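Putative TetR-family transcriptional regulator (Streptomyces coelicolor, PDB 2HXO) probably binds operator DNA as a dimer through an N-terminal helix-turn-helix and regulates transcription, as other members of the TetR family do. Local coordinates at residues Ala66-Val71 and Thr110-Gln115; Thr114-Thr119 and Thr123-Ile128; Arg134-Met139 and Ala144-Ala149; Ser151-Tyr156 and Thr223-Gly228. One frame throughout, in Å; residues are numbered along the deposited sequence.

Interaction 1: Ala66-Val71 and Thr110-Gln115; sequences AATDAV and TQLATQ
Thr68 carries the whole of one side of this contact, meeting Gln111, Leu112 and Gln115 with its two branches and its CB. The contacts are all van der Waals in kind. Its hydroxyl branch lies against the start of the Gln111 side chain, OG1 being 3.2 Å from Gln111 CB and somewhat further from CG. This is no polar contact between the two residues: the hydroxyl is hydrogen-bonded to Leu64 O one turn back in its own helix, an arrangement that suits a threonine to a buried helix face. With OG1 beside the backbone N (chi1 -62°), the methyl is turned to the other side, where CG2 meets Leu112 CD2 at 3.8 Å. The amide of Gln115 is more distant, NE2 standing 4.4 Å from Thr68 CB. Thr68 and small Ala67 both also touch Trp107 at the start of helix 107-118.

The two helices belong to different parts of the TetR fold. Helix 60-76 links the DNA-binding head to the regulatory body, and Ala67 and Ala70 on it also pack on helix 18-31 of the head; helix 107-118 is part of the body. Their segments pass at 10.2 Å between axes, with an angle of 113° between their directions, so the meeting is confined to about one turn of each helix. Thr68 and Gln111 are the nearest pair, 6.7 Å between CA atoms.

Within segment 110-115, Gln111 O accepts both Gln115 N and, at 2.7 Å, Thr114 OG1, which sits above the carbonyl plane on the same face as the amide.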
loop_
_atom_site.group_PDB
_atom_site.type_symbol
_atom_site.label_atom_id
_atom_site.label_comp_id
_atom_site.label_asym_id
_atom_site.label_seq_id
_atom_site.Cartn_x
_atom_site.Cartn_y
_atom_site.Cartn_z
ATOM N N ALA A 66 7.053 19.290 -2.732
ATOM C CA ALA A 66 6.220 20.344 -3.282
ATOM C C ALA A 66 5.478 19.848 -4.515
ATOM O O ALA A 66 4.352 20.271 -4.781
ATOM C CB ALA A 66 7.075 21.554 -3.639
ATOM N N ALA A 67 6.117 18.960 -5.274
ATOM C CA ALA A 67 5.519 18.403 -6.488
ATOM C C ALA A 67 4.385 17.453 -6.108
ATOM O O ALA A 67 3.304 17.484 -6.692
ATOM C CB ALA A 67 6.577 17.662 -7.294
ATOM N N THR A 68 4.648 16.608 -5.121
ATOM C CA THR A 68 3.657 15.669 -4.630
ATOM C C THR A 68 2.439 16.441 -4.098
ATOM O O THR A 68 1.296 16.123 -4.426
ATOM C CB THR A 68 4.259 14.811 -3.509
ATOM O OG1 THR A 68 5.354 14.064 -4.044
ATOM C CG2 THR A 68 3.212 13.853 -2.926
ATOM N N ASP A 69 2.709 17.474 -3.303
ATOM C CA ASP A 69 1.675 18.310 -2.699
ATOM C C ASP A 69 0.818 19.015 -3.746
ATOM O O ASP A 69 -0.409 19.047 -3.638
ATOM C CB ASP A 69 2.335 19.348 -1.783
ATOM C CG ASP A 69 1.331 20.199 -1.013
ATOM O OD1 ASP A 69 0.937 19.801 0.102
ATOM O OD2 ASP A 69 0.934 21.271 -1.515
ATOM N N ALA A 70 1.461 19.583 -4.759
ATOM C CA ALA A 70 0.738 20.300 -5.805
ATOM C C ALA A 70 -0.214 19.377 -6.565
ATOM O O ALA A 70 -1.368 19.721 -6.817
ATOM C CB ALA A 70 1.725 20.945 -6.771
ATOM N N VAL A 71 0.281 18.207 -6.937
ATOM C CA VAL A 71 -0.522 17.237 -7.664
ATOM C C VAL A 71 -1.700 16.728 -6.825
ATOM O O VAL A 71 -2.818 16.619 -7.315
ATOM C CB VAL A 71 0.356 16.043 -8.111
ATOM C CG1 VAL A 71 -0.495 14.791 -8.282
ATOM C CG2 VAL A 71 1.054 16.393 -9.418
ATOM N N THR A 110 5.159 6.375 -4.848
ATOM C CA THR A 110 6.416 6.232 -4.130
ATOM C C THR A 110 6.676 7.437 -3.230
ATOM O O THR A 110 7.152 7.289 -2.104
ATOM C CB THR A 110 7.606 6.078 -5.113
ATOM O OG1 THR A 110 7.416 4.901 -5.910
ATOM C CG2 THR A 110 8.924 5.952 -4.348
ATOM N N GLN A 111 6.361 8.628 -3.730
ATOM C CA GLN A 111 6.583 9.841 -2.959
ATOM C C GLN A 111 5.703 9.914 -1.723
ATOM O O GLN A 111 6.121 10.449 -0.695
ATOM C CB GLN A 111 6.372 11.075 -3.838
ATOM C CG GLN A 111 7.503 11.294 -4.821
ATOM C CD GLN A 111 8.854 11.210 -4.143
ATOM O OE1 GLN A 111 9.095 11.886 -3.144
ATOM N NE2 GLN A 111 9.743 10.376 -4.680
ATOM N N LEU A 112 4.490 9.373 -1.818
ATOM C CA LEU A 112 3.575 9.371 -0.682
ATOM C C LEU A 112 4.097 8.463 0.434
ATOM O O LEU A 112 3.979 8.784 1.619
ATOM C CB LEU A 112 2.188 8.910 -1.123
ATOM C CG LEU A 112 1.406 9.845 -2.046
ATOM C CD1 LEU A 112 0.147 9.136 -2.523
ATOM C CD2 LEU A 112 1.052 11.134 -1.316
ATOM N N ALA A 113 4.683 7.332 0.057
ATOM C CA ALA A 113 5.234 6.407 1.043
ATOM C C ALA A 113 6.405 7.060 1.772
ATOM O O ALA A 113 6.545 6.934 2.987
ATOM C CB ALA A 113 5.697 5.125 0.359
ATOM N N THR A 114 7.250 7.752 1.017
ATOM C CA THR A 114 8.405 8.431 1.588
ATOM C C THR A 114 7.940 9.628 2.400
ATOM O O THR A 114 8.550 9.988 3.402
ATOM C CB THR A 114 9.368 8.909 0.483
ATOM O OG1 THR A 114 8.645 9.668 -0.489
ATOM C CG2 THR A 114 10.022 7.714 -0.196
ATOM N N GLN A 115 6.838 10.226 1.965
ATOM C CA GLN A 115 6.270 11.383 2.634
ATOM C C GLN A 115 5.771 11.004 4.025
ATOM O O GLN A 115 5.904 11.780 4.970
ATOM C CB GLN A 115 5.114 11.936 1.805
ATOM C CG GLN A 115 4.762 13.374 2.094
ATOM C CD GLN A 115 5.769 14.356 1.529
ATOM O OE1 GLN A 115 6.144 15.346 2.329
ATOM N NE2 GLN A 115 6.193 14.236 0.380
#

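Interaction 2: Thr114-Thr119 and Thr123-Ile128; sequences TQLSRT and TVAPRI
A short connection between two successive helices of the regulatory body brings the end of helix 107-118 against the start of helix 124-138, and Leu116 meets Ala125 across it. The CA atoms of this pair are 6.6 Å apart. Leu116 CD2 sits 3.5 Å from Ala125 CB, a small methyl that lets the leucine branch come close to the second helix. The same leucine also packs on Leu158 of helix 146-166 and on Gln163 of the second subunit.

Gln115 passes beside Val124, though the detail of their fit is doubtful. With its CG anti to the backbone N (chi1 -159°) and a bend at chi2, the glutamine carries OE1 toward two waters that link it to the next helix: one accepts from Ala125 N at 2.9 Å and gives a weak bond to OE1, while the other is held weakly by both OE1 and Thr123 N. Thr119 OG1 donates to Thr114 O over 3.2 Å, and Arg118 N reaches that oxygen from the opposite face of the carbonyl, tying Thr119 back to Thr114.

Apolar contact is thus combined with solvent-mediated bonding: amides near the start of helix 124-138 find acceptors in water, and the glutamine carbonyl joins them only indirectly.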
loop_
_atom_site.group_PDB
_atom_site.type_symbol
_atom_site.label_atom_id
_atom_site.label_comp_id
_atom_site.label_asym_id
_atom_site.label_seq_id
_atom_site.Cartn_x
_atom_site.Cartn_y
_atom_site.Cartn_z
ATOM N N THR A 114 7.250 7.752 1.017
ATOM C CA THR A 114 8.405 8.431 1.588
ATOM C C THR A 114 7.940 9.628 2.400
ATOM O O THR A 114 8.550 9.988 3.402
ATOM C CB THR A 114 9.368 8.909 0.483
ATOM O OG1 THR A 114 8.645 9.668 -0.489
ATOM C CG2 THR A 114 10.022 7.714 -0.196
ATOM N N GLN A 115 6.838 10.226 1.965
ATOM C CA GLN A 115 6.270 11.383 2.634
ATOM C C GLN A 115 5.771 11.004 4.025
ATOM O O GLN A 115 5.904 11.780 4.970
ATOM C CB GLN A 115 5.114 11.936 1.805
ATOM C CG GLN A 115 4.762 13.374 2.094
ATOM C CD GLN A 115 5.769 14.356 1.529
ATOM O OE1 GLN A 115 6.144 15.346 2.329
ATOM N NE2 GLN A 115 6.193 14.236 0.380
ATOM N N LEU A 116 5.206 9.805 4.149
ATOM C CA LEU A 116 4.674 9.343 5.429
ATOM C C LEU A 116 5.676 8.540 6.250
ATOM O O LEU A 116 5.377 8.129 7.371
ATOM C CB LEU A 116 3.428 8.485 5.209
ATOM C CG LEU A 116 2.416 8.950 4.163
ATOM C CD1 LEU A 116 1.199 8.053 4.222
ATOM C CD2 LEU A 116 2.030 10.393 4.400
ATOM N N SER A 117 6.865 8.322 5.707
ATOM C CA SER A 117 7.874 7.546 6.415
ATOM C C SER A 117 9.084 8.342 6.888
ATOM O O SER A 117 9.648 8.045 7.945
ATOM C CB SER A 117 8.357 6.400 5.527
ATOM O OG SER A 117 7.279 5.555 5.166
ATOM N N ARG A 118 9.489 9.347 6.115
ATOM C CA ARG A 118 10.669 10.123 6.482
ATOM C C ARG A 118 10.490 11.629 6.411
ATOM O O ARG A 118 11.457 12.370 6.599
ATOM C CB ARG A 118 11.848 9.736 5.581
ATOM C CG ARG A 118 11.888 8.268 5.166
ATOM C CD ARG A 118 13.249 7.905 4.577
ATOM N NE ARG A 118 13.731 8.923 3.647
ATOM C CZ ARG A 118 13.135 9.233 2.499
ATOM N NH1 ARG A 118 12.029 8.599 2.130
ATOM N NH2 ARG A 118 13.640 10.188 1.726
ATOM N N THR A 119 9.271 12.088 6.146
ATOM C CA THR A 119 9.023 13.522 6.035
ATOM C C THR A 119 8.097 14.054 7.122
ATOM O O THR A 119 6.950 14.412 6.850
ATOM C CB THR A 119 8.411 13.862 4.673
ATOM O OG1 THR A 119 9.116 13.152 3.651
ATOM C CG2 THR A 119 8.510 15.355 4.404
ATOM N N THR A 123 3.839 18.451 4.040
ATOM C CA THR A 123 2.552 19.121 4.022
ATOM C C THR A 123 1.426 18.301 3.408
ATOM O O THR A 123 0.259 18.613 3.610
ATOM C CB THR A 123 2.639 20.429 3.246
ATOM O OG1 THR A 123 2.857 20.135 1.863
ATOM C CG2 THR A 123 3.791 21.278 3.771
ATOM N N VAL A 124 1.759 17.258 2.658
ATOM C CA VAL A 124 0.712 16.479 2.026
ATOM C C VAL A 124 -0.036 15.600 3.024
ATOM O O VAL A 124 -1.264 15.529 2.992
ATOM C CB VAL A 124 1.262 15.597 0.878
ATOM C CG1 VAL A 124 2.064 14.465 1.432
ATOM C CG2 VAL A 124 0.103 15.046 0.044
ATOM N N ALA A 125 0.703 14.954 3.922
ATOM C CA ALA A 125 0.095 14.075 4.907
ATOM C C ALA A 125 -0.996 14.771 5.719
ATOM O O ALA A 125 -2.153 14.347 5.700
ATOM C CB ALA A 125 1.159 13.508 5.830
ATOM N N PRO A 126 -0.649 15.855 6.440
ATOM C CA PRO A 126 -1.657 16.562 7.240
ATOM C C PRO A 126 -2.865 17.065 6.449
ATOM O O PRO A 126 -3.967 17.145 6.979
ATOM C CB PRO A 126 -0.851 17.692 7.898
ATOM C CG PRO A 126 0.288 17.899 6.953
ATOM C CD PRO A 126 0.668 16.501 6.576
ATOM N N ARG A 127 -2.666 17.403 5.184
ATOM C CA ARG A 127 -3.789 17.875 4.374
ATOM C C ARG A 127 -4.759 16.732 4.011
ATOM O O ARG A 127 -5.972 16.927 3.981
ATOM C CB ARG A 127 -3.261 18.584 3.125
ATOM C CG ARG A 127 -2.688 19.944 3.471
ATOM C CD ARG A 127 -1.907 20.590 2.345
ATOM N NE ARG A 127 -1.620 21.981 2.676
ATOM C CZ ARG A 127 -0.643 22.707 2.136
ATOM N NH1 ARG A 127 0.161 22.178 1.223
ATOM N NH2 ARG A 127 -0.460 23.961 2.531
ATOM N N ILE A 128 -4.218 15.546 3.756
ATOM C CA ILE A 128 -5.044 14.389 3.436
ATOM C C ILE A 128 -5.770 14.019 4.713
ATOM O O ILE A 128 -6.965 13.756 4.715
ATOM C CB ILE A 128 -4.218 13.149 3.017
ATOM C CG1 ILE A 128 -3.330 13.475 1.826
ATOM C CG2 ILE A 128 -5.160 12.006 2.689
ATOM C CD1 ILE A 128 -4.089 14.060 0.665
HETATM O O HOH W 1 3.572 14.966 4.417
HETATM O O HOH W 2 6.166 18.741 1.669
#

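Interaction 3: Arg134-Met139 and Ala144-Ala149; sequences RQVQAM and AHWFTA
Helix 124-138 ends and helix 146-166 begins here, joined by a short loop, the backbones coming nearest at Val136 and Trp146, whose CA atoms are 6.5 Å apart. Gln137 lies over one face of the indole. Its CG sits 4.1 Å from the centroid of the five-membered ring and 14° off the ring normal, a CH-pi contact. The chain runs on extended, bringing NE2 over the six-membered ring at 3.2 Å from Trp146 CH2. The amide plane stands at 90° to the ring, so the group meets the indole end-on and does not stack flat on it. A glutamine suits this partly exposed site because its CG methylene can lie over an aromatic face while its amide reaches the outer rim.

Deeper in, Val136 is directed at the second helix. With CG1 anti to the backbone N (chi1 163°), that methyl lies 3.9 Å from Ala149 CB and 4.2 Å from Trp146 CD1, and the small alanine admits the branched side chain.

The indole NE1 donates to Val141 O in the connecting loop, and its ring also packs on Phe201 of the second subunit. A leucine in place of Trp146 would probably leave Val141 O without this donor and take away the face on which Gln137 CG and NE2 rest. The indole thus serves two chemistries at once, its N-H pinning the loop and its pi face receiving the glutamine.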
loop_
_atom_site.group_PDB
_atom_site.type_symbol
_atom_site.label_atom_id
_atom_site.label_comp_id
_atom_site.label_asym_id
_atom_site.label_seq_id
_atom_site.Cartn_x
_atom_site.Cartn_y
_atom_site.Cartn_z
ATOM N N ARG A 134 -12.264 15.342 9.014
ATOM C CA ARG A 134 -13.496 16.121 9.124
ATOM C C ARG A 134 -14.718 15.279 8.787
ATOM O O ARG A 134 -15.778 15.457 9.383
ATOM C CB ARG A 134 -13.453 17.347 8.198
ATOM C CG ARG A 134 -12.449 18.419 8.620
ATOM C CD ARG A 134 -12.554 19.655 7.741
ATOM N NE ARG A 134 -11.461 20.589 7.987
ATOM C CZ ARG A 134 -11.350 21.773 7.393
ATOM N NH1 ARG A 134 -12.277 22.170 6.521
ATOM N NH2 ARG A 134 -10.306 22.557 7.658
ATOM N N GLN A 135 -14.569 14.368 7.830
ATOM C CA GLN A 135 -15.666 13.504 7.435
ATOM C C GLN A 135 -15.919 12.445 8.509
ATOM O O GLN A 135 -17.060 12.089 8.776
ATOM C CB GLN A 135 -15.361 12.868 6.077
ATOM C CG GLN A 135 -15.108 13.917 4.963
ATOM C CD GLN A 135 -16.178 15.025 4.920
ATOM O OE1 GLN A 135 -17.365 14.774 5.111
ATOM N NE2 GLN A 135 -15.747 16.247 4.667
ATOM N N VAL A 136 -14.852 11.967 9.138
ATOM C CA VAL A 136 -14.951 10.983 10.206
ATOM C C VAL A 136 -15.710 11.612 11.371
ATOM O O VAL A 136 -16.572 10.983 11.978
ATOM C CB VAL A 136 -13.542 10.528 10.665
ATOM C CG1 VAL A 136 -13.614 9.844 12.004
ATOM C CG2 VAL A 136 -12.950 9.587 9.624
ATOM N N GLN A 137 -15.390 12.857 11.685
ATOM C CA GLN A 137 -16.094 13.552 12.760
ATOM C C GLN A 137 -17.565 13.738 12.362
ATOM O O GLN A 137 -18.462 13.527 13.168
ATOM C CB GLN A 137 -15.480 14.931 13.020
ATOM C CG GLN A 137 -14.004 14.931 13.327
ATOM C CD GLN A 137 -13.486 16.322 13.650
ATOM O OE1 GLN A 137 -13.524 17.222 12.817
ATOM N NE2 GLN A 137 -13.007 16.504 14.879
ATOM N N ALA A 138 -17.816 14.118 11.115
ATOM C CA ALA A 138 -19.196 14.316 10.669
ATOM C C ALA A 138 -19.983 13.003 10.767
ATOM O O ALA A 138 -21.203 13.006 10.907
ATOM C CB ALA A 138 -19.215 14.844 9.231
HETATM N N MSE A 139 -19.275 11.881 10.698
HETATM C CA MSE A 139 -19.915 10.575 10.779
HETATM C C MSE A 139 -20.265 10.178 12.218
HETATM O O MSE A 139 -20.799 9.097 12.465
HETATM C CB MSE A 139 -19.016 9.517 10.147
HETATM C CG MSE A 139 -19.036 9.541 8.644
HETATM SE SE MSE A 139 -17.663 8.499 7.793
HETATM C CE MSE A 139 -18.293 6.752 8.220
ATOM N N ALA A 144 -12.100 9.304 20.470
ATOM C CA ALA A 144 -11.045 8.325 20.731
ATOM C C ALA A 144 -10.675 7.519 19.486
ATOM O O ALA A 144 -9.617 6.886 19.442
ATOM C CB ALA A 144 -11.454 7.382 21.867
ATOM N N HIS A 145 -11.519 7.556 18.459
ATOM C CA HIS A 145 -11.216 6.809 17.246
ATOM C C HIS A 145 -10.945 7.664 16.016
ATOM O O HIS A 145 -10.759 7.127 14.921
ATOM C CB HIS A 145 -12.346 5.834 16.947
ATOM C CG HIS A 145 -12.607 4.862 18.052
ATOM N ND1 HIS A 145 -11.709 3.872 18.401
ATOM C CD2 HIS A 145 -13.658 4.735 18.896
ATOM C CE1 HIS A 145 -12.201 3.178 19.412
ATOM N NE2 HIS A 145 -13.381 3.680 19.732
ATOM N N TRP A 146 -10.900 8.984 16.184
ATOM C CA TRP A 146 -10.670 9.874 15.035
ATOM C C TRP A 146 -9.403 9.546 14.256
ATOM O O TRP A 146 -9.415 9.519 13.020
ATOM C CB TRP A 146 -10.590 11.345 15.460
ATOM C CG TRP A 146 -11.870 11.956 15.925
ATOM C CD1 TRP A 146 -13.112 11.392 15.894
ATOM C CD2 TRP A 146 -12.021 13.230 16.566
ATOM N NE1 TRP A 146 -14.033 12.229 16.496
ATOM C CE2 TRP A 146 -13.389 13.365 16.917
ATOM C CE3 TRP A 146 -11.134 14.271 16.883
ATOM C CZ2 TRP A 146 -13.892 14.498 17.576
ATOM C CZ3 TRP A 146 -11.634 15.410 17.545
ATOM C CH2 TRP A 146 -13.001 15.509 17.883
ATOM N N PHE A 147 -8.308 9.299 14.972
ATOM C CA PHE A 147 -7.054 8.997 14.301
ATOM C C PHE A 147 -7.053 7.596 13.726
ATOM O O PHE A 147 -6.564 7.365 12.615
ATOM C CB PHE A 147 -5.864 9.154 15.249
ATOM C CG PHE A 147 -4.537 9.136 14.535
ATOM C CD1 PHE A 147 -4.277 10.051 13.505
ATOM C CD2 PHE A 147 -3.566 8.191 14.854
ATOM C CE1 PHE A 147 -3.059 10.024 12.794
ATOM C CE2 PHE A 147 -2.345 8.150 14.156
ATOM C CZ PHE A 147 -2.093 9.072 13.118
ATOM N N THR A 148 -7.607 6.658 14.485
ATOM C CA THR A 148 -7.670 5.278 14.040
ATOM C C THR A 148 -8.456 5.178 12.730
ATOM O O THR A 148 -7.978 4.614 11.739
ATOM C CB THR A 148 -8.336 4.381 15.116
ATOM O OG1 THR A 148 -7.605 4.478 16.337
ATOM C CG2 THR A 148 -8.343 2.936 14.680
ATOM N N ALA A 149 -9.663 5.738 12.728
ATOM C CA ALA A 149 -10.513 5.703 11.549
ATOM C C ALA A 149 -9.841 6.387 10.359
ATOM O O ALA A 149 -9.829 5.865 9.246
ATOM C CB ALA A 149 -11.840 6.361 11.856
#

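Interaction 4: Ser151-Tyr156 and Thr223-Gly228; sequences SALMHY and TLVLTG
The segments 151-156 and 223-228 run nearly antiparallel, at 168° with axes 10.3 Å apart, and their CA atoms come nearest at Leu153 and Val225, 6.9 Å. Leu153 supplies one branch to two partners: CD2 is 3.8 Å from Val225 CG1 and 4.0 Å from Leu226 CD2, the two leucine side chains crossing at about a right angle. Val225 points toward the other helix and uses both methyls. CG1 lies anti to the backbone N (chi1 -179°) and takes the leucine, whereas CG2 approaches the ring of Tyr156 obliquely, 4.2 Å from its CG. A beta-branched residue fits here because its two methyls branch at CB, close to the backbone, and serve Leu153 and Tyr156, about a turn apart. Tyr156 adds an aromatic surface to this buried layer, and its hydroxyl is satisfied by Phe218 O of helix 214-230, a polar tie between the same two helices.

Both helices also face the second subunit: Ala152 packs on Leu224 of that chain, and Thr227 on its Ala231. A nearly antiparallel pair in the regulatory body with a partner chain laid against it is consistent with the four-helix bundle through which TetR-family repressors commonly dimerise.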
loop_
_atom_site.group_PDB
_atom_site.type_symbol
_atom_site.label_atom_id
_atom_site.label_comp_id
_atom_site.label_asym_id
_atom_site.label_seq_id
_atom_site.Cartn_x
_atom_site.Cartn_y
_atom_site.Cartn_z
ATOM N N SER A 151 -6.576 6.991 9.836
ATOM C CA SER A 151 -5.381 6.258 9.423
ATOM C C SER A 151 -5.739 5.025 8.634
ATOM O O SER A 151 -5.026 4.662 7.699
ATOM C CB SER A 151 -4.549 5.838 10.638
ATOM O OG SER A 151 -3.946 6.958 11.259
ATOM N N ALA A 152 -6.834 4.365 9.018
ATOM C CA ALA A 152 -7.273 3.171 8.308
ATOM C C ALA A 152 -7.649 3.534 6.874
ATOM O O ALA A 152 -7.243 2.847 5.931
ATOM C CB ALA A 152 -8.466 2.519 9.016
ATOM N N LEU A 153 -8.423 4.606 6.708
ATOM C CA LEU A 153 -8.809 5.030 5.357
ATOM C C LEU A 153 -7.533 5.281 4.550
ATOM O O LEU A 153 -7.369 4.770 3.441
ATOM C CB LEU A 153 -9.660 6.301 5.423
ATOM C CG LEU A 153 -11.076 6.015 5.917
ATOM C CD1 LEU A 153 -11.751 7.298 6.385
ATOM C CD2 LEU A 153 -11.849 5.315 4.806
HETATM N N MSE A 154 -6.614 6.040 5.136
HETATM C CA MSE A 154 -5.347 6.340 4.485
HETATM C C MSE A 154 -4.571 5.088 4.064
HETATM O O MSE A 154 -4.153 4.955 2.909
HETATM C CB MSE A 154 -4.477 7.163 5.414
HETATM C CG MSE A 154 -3.095 7.349 4.878
HETATM SE SE MSE A 154 -3.153 8.564 3.400
HETATM C CE MSE A 154 -2.994 10.187 4.453
ATOM N N HIS A 155 -4.360 4.173 5.001
ATOM C CA HIS A 155 -3.618 2.960 4.690
ATOM C C HIS A 155 -4.314 2.174 3.591
ATOM O O HIS A 155 -3.665 1.557 2.739
ATOM C CB HIS A 155 -3.475 2.054 5.924
ATOM C CG HIS A 155 -2.453 2.517 6.914
ATOM N ND1 HIS A 155 -2.403 2.399 8.261
ATOM C CD2 HIS A 155 -1.276 3.132 6.543
ATOM C CE1 HIS A 155 -1.210 2.937 8.674
ATOM N NE2 HIS A 155 -0.548 3.373 7.618
ATOM N N TYR A 156 -5.640 2.153 3.622
ATOM C CA TYR A 156 -6.364 1.434 2.588
ATOM C C TYR A 156 -6.104 2.096 1.239
ATOM O O TYR A 156 -5.797 1.430 0.251
ATOM C CB TYR A 156 -7.866 1.423 2.841
ATOM C CG TYR A 156 -8.577 0.858 1.648
ATOM C CD1 TYR A 156 -8.645 -0.519 1.441
ATOM C CD2 TYR A 156 -9.069 1.705 0.646
ATOM C CE1 TYR A 156 -9.179 -1.045 0.260
ATOM C CE2 TYR A 156 -9.597 1.194 -0.535
ATOM C CZ TYR A 156 -9.654 -0.175 -0.721
ATOM O OH TYR A 156 -10.218 -0.670 -1.872
ATOM N N THR A 223 -15.640 1.843 0.579
ATOM C CA THR A 223 -17.007 1.800 1.123
ATOM C C THR A 223 -17.111 0.776 2.264
ATOM O O THR A 223 -17.805 0.999 3.270
ATOM C CB THR A 223 -18.008 1.496 -0.013
ATOM O OG1 THR A 223 -17.969 2.589 -0.947
ATOM C CG2 THR A 223 -19.421 1.331 0.515
ATOM N N LEU A 224 -16.409 -0.338 2.102
ATOM C CA LEU A 224 -16.359 -1.390 3.118
ATOM C C LEU A 224 -15.719 -0.821 4.402
ATOM O O LEU A 224 -16.209 -1.044 5.505
ATOM C CB LEU A 224 -15.509 -2.550 2.595
ATOM C CG LEU A 224 -16.053 -3.971 2.601
ATOM C CD1 LEU A 224 -17.566 -3.989 2.468
ATOM C CD2 LEU A 224 -15.375 -4.732 1.468
ATOM N N VAL A 225 -14.632 -0.073 4.254
ATOM C CA VAL A 225 -13.987 0.526 5.416
ATOM C C VAL A 225 -14.929 1.555 6.046
ATOM O O VAL A 225 -15.082 1.596 7.268
ATOM C CB VAL A 225 -12.647 1.225 5.044
ATOM C CG1 VAL A 225 -11.998 1.804 6.304
ATOM C CG2 VAL A 225 -11.696 0.221 4.391
ATOM N N LEU A 226 -15.550 2.392 5.212
ATOM C CA LEU A 226 -16.485 3.418 5.698
ATOM C C LEU A 226 -17.647 2.794 6.464
ATOM O O LEU A 226 -18.102 3.344 7.441
ATOM C CB LEU A 226 -17.010 4.272 4.531
ATOM C CG LEU A 226 -15.975 5.209 3.905
ATOM C CD1 LEU A 226 -16.482 5.727 2.556
ATOM C CD2 LEU A 226 -15.671 6.352 4.874
ATOM N N THR A 227 -18.111 1.628 6.033
ATOM C CA THR A 227 -19.202 0.946 6.736
ATOM C C THR A 227 -18.736 0.515 8.126
ATOM O O THR A 227 -19.493 0.595 9.105
ATOM C CB THR A 227 -19.668 -0.281 5.951
ATOM O OG1 THR A 227 -20.208 0.150 4.692
ATOM C CG2 THR A 227 -20.739 -1.053 6.720
ATOM N N GLY A 228 -17.487 0.059 8.213
ATOM C CA GLY A 228 -16.945 -0.337 9.501
ATOM C C GLY A 228 -16.807 0.892 10.381
ATOM O O GLY A 228 -17.111 0.859 11.567
#

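How the interactions relate
The four contacts follow the chain from the head-to-body junction into the dimerising body. Interactions 1 and 2 share helix 107-118, with centres 7 Å apart, and Asp69 of the first joins the second through a salt bridge to Arg127 and a probable hydrogen bond to Thr123. Helix 124-138 then leads to interaction 3, its centre 19 Å from that of interaction 2. Interactions 3 and 4 share helix 146-166, with centres 11 Å apart, and Val136 touches Leu153 between them. Ile128 on Met154 also connects interactions 2 and 4. This continuous packing joins the helix next to the DNA-binding head to the subunit interface, consistent with the way TetR-family regulators transmit changes in the body to the DNA-binding heads.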